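Local structure of agglutinin alpha chain (Artocarpus integer, 4R6R) at residues A[22-27]-A[78-83]; A[69-74]-A[97-102]; A[7-12]-A[32-37]. The protein binds D-galactose and the T-antigen disaccharide Gal-beta1,3-GalNAc as a tetrameric jacalin-family lectin, recognises human IgA1 and stimulates T and B cells. One frame throughout, in Å; residues are numbered along the deposited sequence.

Contact 1: A[22-27]-A[78-83]; sequences ETAIGD and YVVVRS. With 147 (4-nitrophenyl beta-D-galactopyranoside), chain I.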
loop_
_atom_site.group_PDB
_atom_site.type_symbol
_atom_site.label_atom_id
_atom_site.label_comp_id
_atom_site.label_asym_id
_atom_site.label_seq_id
_atom_site.Cartn_x
_atom_site.Cartn_y
_atom_site.Cartn_z
ATOM N N GLU A 22 39.912 0.176 2.284
ATOM C CA GLU A 22 40.578 -0.242 1.083
ATOM C C GLU A 22 39.799 -1.237 0.299
ATOM O O GLU A 22 40.187 -1.519 -0.858
ATOM C CB GLU A 22 41.989 -0.790 1.328
ATOM C CG GLU A 22 42.900 0.273 1.979
ATOM C CD GLU A 22 44.352 -0.137 2.061
ATOM O OE1 GLU A 22 44.643 -1.280 1.635
ATOM O OE2 GLU A 22 45.186 0.640 2.602
ATOM N N THR A 23 38.673 -1.745 0.834
ATOM C CA THR A 23 37.957 -2.776 0.044
ATOM C C THR A 23 36.485 -2.423 -0.157
ATOM O O THR A 23 36.137 -1.887 -1.202
ATOM C CB THR A 23 38.127 -4.177 0.654
ATOM O OG1 THR A 23 37.782 -4.183 2.041
ATOM C CG2 THR A 23 39.635 -4.623 0.553
ATOM N N ALA A 24 35.658 -2.774 0.814
ATOM C CA ALA A 24 34.208 -2.721 0.601
ATOM C C ALA A 24 33.484 -2.866 1.964
ATOM O O ALA A 24 34.123 -2.935 3.051
ATOM C CB ALA A 24 33.809 -3.853 -0.370
ATOM N N ILE A 25 32.139 -2.930 1.878
ATOM C CA ILE A 25 31.323 -3.203 3.050
ATOM C C ILE A 25 31.440 -4.659 3.437
ATOM O O ILE A 25 31.469 -5.572 2.574
ATOM C CB ILE A 25 29.826 -2.850 2.741
ATOM C CG1 ILE A 25 29.725 -1.407 2.234
ATOM C CG2 ILE A 25 28.891 -3.221 3.904
ATOM C CD1 ILE A 25 30.047 -0.396 3.346
ATOM N N GLY A 26 31.517 -4.900 4.723
ATOM C CA GLY A 26 31.564 -6.181 5.352
ATOM C C GLY A 26 30.257 -6.608 6.017
ATOM O O GLY A 26 29.338 -7.061 5.309
ATOM N N ASP A 27 30.199 -6.530 7.342
ATOM C CA ASP A 27 29.045 -7.063 8.080
ATOM C C ASP A 27 27.881 -6.031 7.953
ATOM O O ASP A 27 28.110 -4.804 7.704
ATOM C CB ASP A 27 29.356 -7.062 9.572
ATOM C CG ASP A 27 30.565 -7.952 9.972
ATOM O OD1 ASP A 27 30.961 -8.826 9.243
ATOM O OD2 ASP A 27 31.020 -7.770 11.114
ATOM N N TYR A 78 35.434 -9.949 -7.629
ATOM C CA TYR A 78 33.991 -10.113 -7.363
ATOM C C TYR A 78 33.401 -8.708 -7.451
ATOM O O TYR A 78 34.047 -7.702 -7.028
ATOM C CB TYR A 78 33.779 -10.627 -5.948
ATOM C CG TYR A 78 34.258 -12.050 -5.733
ATOM C CD1 TYR A 78 33.478 -13.127 -6.167
ATOM C CD2 TYR A 78 35.489 -12.309 -5.144
ATOM C CE1 TYR A 78 33.912 -14.453 -5.986
ATOM C CE2 TYR A 78 35.921 -13.618 -4.947
ATOM C CZ TYR A 78 35.127 -14.678 -5.374
ATOM O OH TYR A 78 35.529 -15.995 -5.205
ATOM N N VAL A 79 32.208 -8.626 -8.020
ATOM C CA VAL A 79 31.480 -7.340 -7.957
ATOM C C VAL A 79 30.757 -7.265 -6.617
ATOM O O VAL A 79 30.034 -8.175 -6.247
ATOM C CB VAL A 79 30.419 -7.232 -9.089
ATOM C CG1 VAL A 79 29.595 -5.942 -8.933
ATOM C CG2 VAL A 79 31.074 -7.382 -10.471
ATOM N N VAL A 80 31.086 -6.227 -5.853
ATOM C CA VAL A 80 30.545 -6.101 -4.455
ATOM C C VAL A 80 30.107 -4.646 -4.211
ATOM O O VAL A 80 30.336 -3.794 -5.043
ATOM C CB VAL A 80 31.592 -6.575 -3.392
ATOM C CG1 VAL A 80 31.982 -8.044 -3.668
ATOM C CG2 VAL A 80 32.842 -5.710 -3.439
ATOM N N VAL A 81 29.408 -4.406 -3.096
ATOM C CA VAL A 81 29.033 -3.072 -2.715
ATOM C C VAL A 81 30.246 -2.497 -1.958
ATOM O O VAL A 81 30.555 -2.898 -0.837
ATOM C CB VAL A 81 27.811 -3.128 -1.801
ATOM C CG1 VAL A 81 27.411 -1.719 -1.346
ATOM C CG2 VAL A 81 26.704 -3.805 -2.592
ATOM N N ARG A 82 30.961 -1.630 -2.661
ATOM C CA ARG A 82 32.179 -1.025 -2.145
ATOM C C ARG A 82 31.938 0.107 -1.127
ATOM O O ARG A 82 32.752 0.275 -0.230
ATOM C CB ARG A 82 33.061 -0.500 -3.273
ATOM C CG ARG A 82 33.564 -1.677 -4.138
ATOM C CD ARG A 82 34.817 -1.342 -4.916
ATOM N NE ARG A 82 35.941 -1.385 -3.957
ATOM C CZ ARG A 82 37.170 -0.965 -4.254
ATOM N NH1 ARG A 82 37.442 -0.477 -5.476
ATOM N NH2 ARG A 82 38.097 -1.022 -3.348
ATOM N N SER A 83 30.814 0.868 -1.224
ATOM C CA SER A 83 30.541 1.894 -0.259
ATOM C C SER A 83 29.043 2.048 -0.132
ATOM O O SER A 83 28.298 1.738 -1.040
ATOM C CB SER A 83 31.164 3.235 -0.729
ATOM O OG SER A 83 30.957 4.338 0.085
HETATM C C1 147 I . 33.313 -15.373 -1.718
HETATM C C2 147 I . 32.062 -16.114 -2.266
HETATM O O2 147 I . 32.330 -17.493 -2.649
HETATM C C3 147 I . 31.456 -15.371 -3.470
HETATM O O3 147 I . 30.194 -15.995 -3.789
HETATM C C4 147 I . 31.258 -13.835 -3.083
HETATM O O4 147 I . 30.280 -13.859 -2.064
HETATM C C5 147 I . 32.634 -13.253 -2.508
HETATM C C6 147 I . 32.704 -11.712 -2.407
HETATM O O6 147 I . 31.992 -11.202 -1.260
HETATM O O5 147 I . 33.027 -13.955 -1.298
HETATM O O1 147 I . 33.874 -16.217 -0.681
#
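Arg82 grips the carbonyl of Thr23 side-on with the edge of its guanidinium. Both NE (2.8 Å) and NH2 (3.0 Å) of Arg82 donate hydrogen bonds to Thr23 O, which lies in the guanidinium plane. A bend at chi3 (76°) folds the group back toward Thr23, although the side chain sets out away from the loop. Beneath this clasp the packing is tight. Ile25 N donates an almost straight bond to Val81 O, 3.1 Å, and the methyl CB of Ala24 sits 3.7 Å from CG2 of Val80; Ala24 CA adds a CH...O contact to Arg82 O. The Glu22 end is looser: this residue is exposed, and its CB points away from the 78-83 strand. The other branch of Val80, CG1, faces C6 of the bound galactoside, and C5 of the sugar lies over the centre of one face of the Tyr78 ring, so this strand also walls the ligand pocket. Strands 25-34 and 78-88 belong to different sheets of the beta-prism; Leu124 of strand 124-132, in the third, makes backbone hydrogen bonds with Ile25 and Val81, and Val75 of strand 65-75 packs on Ala24 and Arg82.

Contact 2: A[69-74]-A[97-102]; sequences SGYTGN and GVTSGT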
loop_
_atom_site.group_PDB
_atom_site.type_symbol
_atom_site.label_atom_id
_atom_site.label_comp_id
_atom_site.label_asym_id
_atom_site.label_seq_id
_atom_site.Cartn_x
_atom_site.Cartn_y
_atom_site.Cartn_z
ATOM N N SER A 69 22.842 5.594 -0.986
ATOM C CA SER A 69 23.633 5.625 -2.230
ATOM C C SER A 69 24.959 4.910 -1.950
ATOM O O SER A 69 25.264 4.519 -0.821
ATOM C CB SER A 69 23.935 7.040 -2.727
ATOM O OG SER A 69 24.620 7.758 -1.724
ATOM N N GLY A 70 25.691 4.667 -3.026
ATOM C CA GLY A 70 26.982 3.979 -2.828
ATOM C C GLY A 70 27.585 3.651 -4.160
ATOM O O GLY A 70 27.286 4.264 -5.215
ATOM N N TYR A 71 28.566 2.756 -4.095
ATOM C CA TYR A 71 29.265 2.273 -5.276
ATOM C C TYR A 71 29.357 0.807 -5.308
ATOM O O TYR A 71 29.516 0.179 -4.238
ATOM C CB TYR A 71 30.752 2.836 -5.257
ATOM C CG TYR A 71 30.848 4.267 -5.629
ATOM C CD1 TYR A 71 30.604 5.278 -4.690
ATOM C CD2 TYR A 71 31.189 4.648 -6.933
ATOM C CE1 TYR A 71 30.636 6.643 -5.053
ATOM C CE2 TYR A 71 31.182 5.985 -7.310
ATOM C CZ TYR A 71 30.942 6.971 -6.379
ATOM O OH TYR A 71 31.012 8.322 -6.741
ATOM N N THR A 72 29.298 0.220 -6.516
ATOM C CA THR A 72 29.582 -1.198 -6.686
ATOM C C THR A 72 30.810 -1.361 -7.565
ATOM O O THR A 72 31.093 -0.495 -8.412
ATOM C CB THR A 72 28.416 -1.987 -7.267
ATOM O OG1 THR A 72 28.159 -1.513 -8.575
ATOM C CG2 THR A 72 27.155 -1.809 -6.455
ATOM N N GLY A 73 31.561 -2.422 -7.346
ATOM C CA GLY A 73 32.743 -2.554 -8.158
ATOM C C GLY A 73 33.544 -3.764 -7.744
ATOM O O GLY A 73 33.199 -4.497 -6.817
ATOM N N ASN A 74 34.695 -3.926 -8.398
ATOM C CA ASN A 74 35.563 -5.084 -8.232
ATOM C C ASN A 74 36.339 -5.059 -6.959
ATOM O O ASN A 74 36.998 -4.032 -6.597
ATOM C CB ASN A 74 36.582 -5.086 -9.373
ATOM N N GLY A 97 33.419 2.758 3.413
ATOM C CA GLY A 97 33.986 1.836 2.407
ATOM C C GLY A 97 34.810 2.642 1.414
ATOM O O GLY A 97 35.463 3.668 1.792
ATOM N N VAL A 98 34.761 2.262 0.157
ATOM C CA VAL A 98 35.554 2.872 -0.878
ATOM C C VAL A 98 34.633 3.426 -1.955
ATOM O O VAL A 98 33.848 2.651 -2.586
ATOM C CB VAL A 98 36.517 1.843 -1.508
ATOM C CG1 VAL A 98 37.285 2.442 -2.686
ATOM C CG2 VAL A 98 37.447 1.303 -0.443
ATOM N N THR A 99 34.756 4.723 -2.196
ATOM C CA THR A 99 33.870 5.338 -3.185
ATOM C C THR A 99 34.414 5.260 -4.601
ATOM O O THR A 99 34.711 6.292 -5.219
ATOM C CB THR A 99 33.551 6.777 -2.775
ATOM O OG1 THR A 99 34.792 7.463 -2.466
ATOM C CG2 THR A 99 32.679 6.792 -1.503
ATOM N N SER A 100 34.503 4.036 -5.073
ATOM C CA SER A 100 35.068 3.753 -6.381
ATOM C C SER A 100 34.218 2.745 -7.057
ATOM O O SER A 100 33.688 1.827 -6.429
ATOM C CB SER A 100 36.451 3.091 -6.224
ATOM O OG SER A 100 37.373 4.111 -5.915
ATOM N N GLY A 101 34.114 2.927 -8.373
ATOM C CA GLY A 101 33.455 2.002 -9.248
ATOM C C GLY A 101 32.220 2.643 -9.865
ATOM O O GLY A 101 32.281 3.782 -10.323
ATOM N N THR A 102 31.113 1.901 -9.870
ATOM C CA THR A 102 29.860 2.374 -10.510
ATOM C C THR A 102 28.932 2.909 -9.415
ATOM O O THR A 102 28.540 2.140 -8.543
ATOM C CB THR A 102 29.170 1.209 -11.220
ATOM O OG1 THR A 102 30.061 0.626 -12.195
ATOM C CG2 THR A 102 27.920 1.653 -11.972
HETATM O O HOH W 1 26.200 0.307 -8.943
#
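Tyr71 lays one face of its ring against the backbone of Thr99 and Ser100, where the loop after strand 92-97 leads into edge strand 102-108 of a beta-prism sheet. The carbonyl carbon of Thr99 stands 3.7 Å above the ring plane, over its centre, while Ser100 N is displaced toward the rim; Gly101 O comes to the ring's edge instead. The inverse gamma turn centred on Thr99 bends the loop around the ring, and CB of Thr99 meets CE1 of Tyr71 at 3.7 Å. CB of Tyr71 points to the loop, on the side of the strand away from the Thr72 side chain; CG, anti to the carbonyl carbon (chi1 -76°), then sets the ring against Thr99 and Ser100.

Thr72 and Thr102 form an antiparallel hydrogen-bonded pair, their side chains on the other face crossing at a slant. Thr72 N donates to Thr102 O, 2.9 Å, and Thr102 N returns a nearly straight bond to Thr72 O. Gly101 precedes the pair, its CA 3.5 Å from Thr72 O in a CH...O contact. The hydroxyl of Thr72 continues the link through solvent: a water 2.7 Å from Thr72 OG1 donates to Thr102 O at 3.0 Å.

Contact 3: A[7-12]-A[32-37]; sequences GAFTGI and YDLNGS. With EDO (1,2-ethanediol), chain K.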
loop_
_atom_site.group_PDB
_atom_site.type_symbol
_atom_site.label_atom_id
_atom_site.label_comp_id
_atom_site.label_asym_id
_atom_site.label_seq_id
_atom_site.Cartn_x
_atom_site.Cartn_y
_atom_site.Cartn_z
ATOM N N GLY A 7 13.255 -9.413 5.879
ATOM C CA GLY A 7 11.798 -9.219 5.714
ATOM C C GLY A 7 11.467 -7.766 5.859
ATOM O O GLY A 7 12.329 -6.902 5.873
ATOM N N ALA A 8 10.160 -7.505 5.946
ATOM C CA ALA A 8 9.658 -6.143 6.118
ATOM C C ALA A 8 9.164 -5.799 7.543
ATOM O O ALA A 8 8.571 -6.664 8.203
ATOM C CB ALA A 8 8.517 -5.935 5.110
ATOM N N PHE A 9 9.332 -4.532 7.950
ATOM C CA PHE A 9 9.068 -4.115 9.332
ATOM C C PHE A 9 8.334 -2.798 9.265
ATOM O O PHE A 9 7.772 -2.422 8.202
ATOM C CB PHE A 9 10.399 -4.069 10.143
ATOM C CG PHE A 9 10.999 -5.402 10.240
ATOM C CD1 PHE A 9 10.608 -6.278 11.255
ATOM C CD2 PHE A 9 11.903 -5.815 9.284
ATOM C CE1 PHE A 9 11.127 -7.546 11.283
ATOM C CE2 PHE A 9 12.409 -7.086 9.298
ATOM C CZ PHE A 9 12.022 -7.972 10.303
ATOM N N THR A 10 8.284 -2.047 10.388
ATOM C CA THR A 10 7.538 -0.746 10.563
ATOM C C THR A 10 8.486 0.408 10.306
ATOM O O THR A 10 8.036 1.533 10.139
ATOM C CB THR A 10 6.993 -0.628 12.048
ATOM O OG1 THR A 10 6.298 -1.824 12.341
ATOM C CG2 THR A 10 6.074 0.640 12.243
ATOM N N GLY A 11 9.827 0.219 10.336
ATOM C CA GLY A 11 10.744 1.326 10.205
ATOM C C GLY A 11 12.121 0.876 10.649
ATOM O O GLY A 11 12.310 -0.359 10.803
ATOM N N ILE A 12 13.034 1.823 10.746
ATOM C CA ILE A 12 14.456 1.527 11.046
ATOM C C ILE A 12 14.892 2.341 12.239
ATOM O O ILE A 12 14.711 3.565 12.326
ATOM C CB ILE A 12 15.391 1.799 9.845
ATOM C CG1 ILE A 12 15.017 0.801 8.730
ATOM C CG2 ILE A 12 16.849 1.628 10.240
ATOM C CD1 ILE A 12 15.657 1.174 7.399
ATOM N N TYR A 32 15.312 -2.907 13.438
ATOM C CA TYR A 32 14.118 -2.283 12.874
ATOM C C TYR A 32 13.237 -1.823 13.997
ATOM O O TYR A 32 13.415 -2.196 15.181
ATOM C CB TYR A 32 13.386 -3.354 12.020
ATOM C CG TYR A 32 14.204 -3.878 10.871
ATOM C CD1 TYR A 32 14.274 -3.124 9.673
ATOM C CD2 TYR A 32 14.993 -5.050 10.981
ATOM C CE1 TYR A 32 15.024 -3.617 8.587
ATOM C CE2 TYR A 32 15.742 -5.529 9.887
ATOM C CZ TYR A 32 15.735 -4.796 8.691
ATOM O OH TYR A 32 16.469 -5.109 7.580
ATOM N N ASP A 33 12.192 -1.093 13.610
ATOM C CA ASP A 33 11.025 -0.991 14.500
ATOM C C ASP A 33 9.965 -1.995 14.013
ATOM O O ASP A 33 9.765 -2.141 12.807
ATOM C CB ASP A 33 10.398 0.382 14.424
ATOM C CG ASP A 33 9.266 0.530 15.452
ATOM O OD1 ASP A 33 9.645 0.505 16.635
ATOM O OD2 ASP A 33 8.083 0.572 14.997
ATOM N N LEU A 34 9.307 -2.643 14.943
ATOM C CA LEU A 34 8.176 -3.486 14.711
ATOM C C LEU A 34 7.039 -3.049 15.648
ATOM O O LEU A 34 7.037 -3.385 16.834
ATOM C CB LEU A 34 8.547 -4.974 14.900
ATOM C CG LEU A 34 7.332 -5.907 14.608
ATOM C CD1 LEU A 34 6.799 -5.843 13.157
ATOM C CD2 LEU A 34 7.715 -7.321 15.047
ATOM N N ASN A 35 6.116 -2.333 15.036
ATOM C CA ASN A 35 4.938 -1.809 15.774
ATOM C C ASN A 35 5.340 -1.224 17.112
ATOM O O ASN A 35 4.716 -1.518 18.138
ATOM C CB ASN A 35 3.933 -2.936 15.937
ATOM C CG ASN A 35 3.558 -3.537 14.629
ATOM O OD1 ASN A 35 3.630 -4.808 14.451
ATOM N ND2 ASN A 35 3.208 -2.693 13.677
ATOM N N GLY A 36 6.404 -0.429 17.090
ATOM C CA GLY A 36 6.820 0.348 18.271
ATOM C C GLY A 36 7.854 -0.311 19.154
ATOM O O GLY A 36 8.333 0.360 20.100
ATOM N N SER A 37 8.221 -1.572 18.889
ATOM C CA SER A 37 9.260 -2.309 19.622
ATOM C C SER A 37 10.464 -2.485 18.742
ATOM O O SER A 37 10.302 -2.754 17.561
ATOM C CB SER A 37 8.810 -3.756 19.934
ATOM O OG SER A 37 7.794 -3.691 20.927
HETATM C C1 EDO K . 5.778 -5.951 18.349
HETATM O O1 EDO K . 5.642 -4.850 19.274
HETATM C C2 EDO K . 4.471 -6.130 17.578
HETATM O O2 EDO K . 3.304 -5.945 18.447
#
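The beta hairpin of strands 11-19 and 25-34, part of one sheet of the beta-prism, has a classic beta bulge where Thr10 and Gly11 both face Asp33, and a type I' turn from Leu34 to Ser37 carries strand 25-34 on to strand 37-40. Asp33 O takes a 2.8 Å bond from Thr10 N and a weak one from Gly11 N; Asp33 N in turn donates to Gly11 O, 2.9 Å.

Next to the bulge the rings of Phe9 and Tyr32 make an offset stack, centroids 4.2 Å apart and planes at 18°. CD2 of Phe9 lies over the centre of the Tyr32 ring, whereas CD2 of Tyr32 falls toward the rim of Phe9. Gly11 O lies at the edge of the tyrosine ring, and the phenol OH is hydrogen-bonded to Asp6. Tyr39 of strand 37-40 also meets the Phe9 ring, and Asn35 of a neighbouring subunit packs on Phe9.

Asp33 holds the turn. Its CG is anti to the backbone N (chi1 -174°), and OD2 accepts from Gly36 N on the syn side as an Asx motif, while OD1 pairs with Arg13. OD2 also lies against CB and CG2 of Thr10. The hydroxyl branch of that threonine ties the bulge to the turn: Asn35 N donates to Thr10 OG1 at 2.7 Å, almost straight, with an N-H...O angle of 177°.

In the fold
The three contacts illustrate how a beta-prism is assembled from three sheets of one chain. Contacts 1 and 2 are neighbours, centres 7 Å apart, in or beside the sheet of strands 65-75 and 78-88; they meet where Arg82 O lies 2.9 Å from Val98 N, probably a hydrogen bond. Contact 3 is on the opposite side of the chain's centre, about 26 Å from contact 1 and 28 Å from contact 2 between centres, yet shares strand 25-34 with contact 1. Along the chain contact 3 closes before contact 2 opens, while contact 1 interleaves with both. The galactoside binds beside contact 1, whereas contact 3 packs on a neighbouring subunit.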